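PDB 5N6G: GTN Reductase from Agrobacterium tumefaciens, which probably reduces activated carbon-carbon double bonds with a bound FMN, as an ene-reductase of the Old Yellow Enzyme family. Local coordinates for residues W302-N305 against N306-R310. Residues are numbered along the deposited sequence; the frame is centred on the assembly and turned at random.
With FMN (flavin mononucleotide), chain B.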
loop_
_atom_site.group_PDB
_atom_site.type_symbol
_atom_site.label_atom_id
_atom_site.label_comp_id
_atom_site.label_asym_id
_atom_site.label_seq_id
_atom_site.Cartn_x
_atom_site.Cartn_y
_atom_site.Cartn_z
ATOM N N TRP A 302 6.326 -8.690 -10.604
ATOM C CA TRP A 302 6.445 -7.257 -10.843
ATOM C C TRP A 302 5.055 -6.723 -11.189
ATOM O O TRP A 302 4.558 -6.943 -12.308
ATOM C CB TRP A 302 7.429 -6.978 -11.976
ATOM C CG TRP A 302 7.822 -5.550 -12.066
ATOM C CD1 TRP A 302 7.268 -4.592 -12.875
ATOM C CD2 TRP A 302 8.847 -4.888 -11.310
ATOM N NE1 TRP A 302 7.884 -3.382 -12.665
ATOM C CE2 TRP A 302 8.858 -3.538 -11.713
ATOM C CE3 TRP A 302 9.766 -5.312 -10.346
ATOM C CZ2 TRP A 302 9.763 -2.615 -11.200
ATOM C CZ3 TRP A 302 10.630 -4.394 -9.811
ATOM C CH2 TRP A 302 10.623 -3.062 -10.231
ATOM N N ILE A 303 4.451 -6.008 -10.241
ATOM C CA ILE A 303 3.076 -5.531 -10.336
ATOM C C ILE A 303 3.136 -4.035 -10.569
ATOM O O ILE A 303 3.740 -3.313 -9.777
ATOM C CB ILE A 303 2.265 -5.822 -9.061
ATOM C CG1 ILE A 303 2.313 -7.303 -8.677
ATOM C CG2 ILE A 303 0.853 -5.296 -9.252
ATOM C CD1 ILE A 303 1.642 -7.595 -7.318
ATOM N N ALA A 304 2.501 -3.567 -11.624
ATOM C CA ALA A 304 2.540 -2.155 -11.961
ATOM C C ALA A 304 1.169 -1.538 -11.776
ATOM O O ALA A 304 0.150 -2.201 -11.940
ATOM C CB ALA A 304 2.984 -1.932 -13.405
ATOM N N ASN A 305 1.175 -0.247 -11.463
ATOM C CA ASN A 305 -0.027 0.512 -11.196
ATOM C C ASN A 305 0.124 1.928 -11.716
ATOM O O ASN A 305 1.241 2.442 -11.847
ATOM C CB ASN A 305 -0.307 0.577 -9.694
ATOM C CG ASN A 305 -1.361 1.585 -9.357
ATOM O OD1 ASN A 305 -1.065 2.706 -8.943
ATOM N ND2 ASN A 305 -2.613 1.208 -9.555
ATOM N N ASN A 306 -1.044 2.529 -11.994
ATOM C CA ASN A 306 -1.347 3.950 -12.117
ATOM C C ASN A 306 -1.725 4.298 -13.554
ATOM O O ASN A 306 -0.885 4.336 -14.464
ATOM C CB ASN A 306 -0.217 4.852 -11.618
ATOM C CG ASN A 306 -0.665 6.308 -11.522
ATOM O OD1 ASN A 306 -1.730 6.607 -10.975
ATOM N ND2 ASN A 306 0.119 7.215 -12.103
ATOM N N GLY A 307 -3.016 4.519 -13.774
ATOM C CA GLY A 307 -3.494 4.963 -15.068
ATOM C C GLY A 307 -3.635 3.890 -16.120
ATOM O O GLY A 307 -3.782 4.223 -17.299
ATOM N N TYR A 308 -3.580 2.616 -15.750
ATOM C CA TYR A 308 -3.772 1.560 -16.736
ATOM C C TYR A 308 -5.236 1.458 -17.132
ATOM O O TYR A 308 -6.135 1.791 -16.356
ATOM C CB TYR A 308 -3.299 0.220 -16.176
ATOM C CG TYR A 308 -1.816 0.056 -16.232
ATOM C CD1 TYR A 308 -1.216 -0.451 -17.367
ATOM C CD2 TYR A 308 -1.006 0.430 -15.166
ATOM C CE1 TYR A 308 0.151 -0.610 -17.451
ATOM C CE2 TYR A 308 0.387 0.280 -15.240
ATOM C CZ TYR A 308 0.949 -0.233 -16.398
ATOM O OH TYR A 308 2.303 -0.398 -16.523
ATOM N N ASP A 309 -5.463 0.992 -18.360
ATOM C CA ASP A 309 -6.778 0.612 -18.863
ATOM C C ASP A 309 -6.653 -0.762 -19.510
ATOM O O ASP A 309 -5.594 -1.396 -19.461
ATOM C CB ASP A 309 -7.348 1.671 -19.821
ATOM C CG ASP A 309 -6.524 1.856 -21.101
ATOM O OD1 ASP A 309 -5.700 0.986 -21.469
ATOM O OD2 ASP A 309 -6.722 2.899 -21.755
ATOM N N ARG A 310 -7.750 -1.252 -20.087
ATOM C CA ARG A 310 -7.739 -2.618 -20.599
ATOM C C ARG A 310 -6.608 -2.817 -21.602
ATOM O O ARG A 310 -5.797 -3.740 -21.455
ATOM C CB ARG A 310 -9.076 -2.958 -21.236
ATOM C CG ARG A 310 -9.169 -4.415 -21.692
ATOM C CD ARG A 310 -10.474 -4.747 -22.384
ATOM N NE ARG A 310 -10.588 -6.191 -22.615
ATOM C CZ ARG A 310 -10.220 -6.829 -23.726
ATOM N NH1 ARG A 310 -9.668 -6.174 -24.740
ATOM N NH2 ARG A 310 -10.370 -8.144 -23.803
HETATM N N1 FMN B . -2.638 3.655 -2.314
HETATM C C2 FMN B . -2.093 2.908 -1.299
HETATM O O2 FMN B . -0.929 2.453 -1.367
HETATM N N3 FMN B . -2.854 2.621 -0.187
HETATM C C4 FMN B . -4.145 3.057 0.046
HETATM O O4 FMN B . -4.754 2.705 1.056
HETATM C C4A FMN B . -4.699 3.871 -1.013
HETATM N N5 FMN B . -5.931 4.297 -0.886
HETATM C C5A FMN B . -6.504 4.935 -1.973
HETATM C C6 FMN B . -7.845 5.291 -1.898
HETATM C C7 FMN B . -8.501 5.828 -2.997
HETATM C C7M FMN B . -9.966 6.169 -2.876
HETATM C C8 FMN B . -7.808 6.027 -4.196
HETATM C C8M FMN B . -8.503 6.548 -5.424
HETATM C C9 FMN B . -6.457 5.695 -4.271
HETATM C C9A FMN B . -5.807 5.142 -3.169
HETATM N N10 FMN B . -4.472 4.689 -3.249
HETATM C C10 FMN B . -3.880 4.077 -2.179
HETATM C "C1'" FMN B . -3.802 4.723 -4.557
HETATM C "C2'" FMN B . -4.263 3.566 -5.434
HETATM O "O2'" FMN B . -3.848 2.313 -4.879
HETATM C "C3'" FMN B . -3.753 3.660 -6.872
HETATM O "O3'" FMN B . -2.330 3.757 -6.868
HETATM C "C4'" FMN B . -4.315 4.852 -7.645
HETATM O "O4'" FMN B . -5.742 4.869 -7.558
HETATM C "C5'" FMN B . -3.859 4.866 -9.092
HETATM O "O5'" FMN B . -4.344 3.698 -9.785
HETATM P P FMN B . -5.591 3.699 -10.825
HETATM O O1P FMN B . -5.171 4.609 -11.959
HETATM O O2P FMN B . -6.760 4.288 -10.053
HETATM O O3P FMN B . -5.759 2.273 -11.204
#
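Tyr308 holds its CG anti to the carbonyl carbon (chi1 -79°), which carries the ring back along the end of the strand to Ala304, while Asn305 sets CG anti to its backbone N (chi1 168°) and sends its amide to the FMN. The methyl CB of Ala304 lies obliquely to the phenol, 3.5 Å from Tyr308 OH and 3.9 Å from Tyr308 CE2. Asn305 C lies at the ring edge, in plane, 3.9 Å from Tyr308 CD2. Tyr308 OH is hydrogen-bonded to Glu268 OE1, and Arg275 makes a cation-pi contact with the ring. The buried amide of Asn305 grips the FMN side chain twice: OD1 accepts from the ribityl hydroxyl O3' at 2.6 Å, and ND2 donates to the ester oxygen O5' at 3.0 Å and also to Ala326 O, which helps fix the amide's rotation. Gly307 N adds a nearly straight hydrogen bond to FMN O1P (2.8 Å, 160°). Asn306 ND2 donates to Glu268 O and Gly273 O and its OD1 accepts from Gly272 N, tying this loop to the one that follows strand 263-267. The loop joins strand 301-305, seventh in the eight-stranded parallel TIM barrel between strands 263-267 and 324-327, to helix 310-318, N-capped by Asp309.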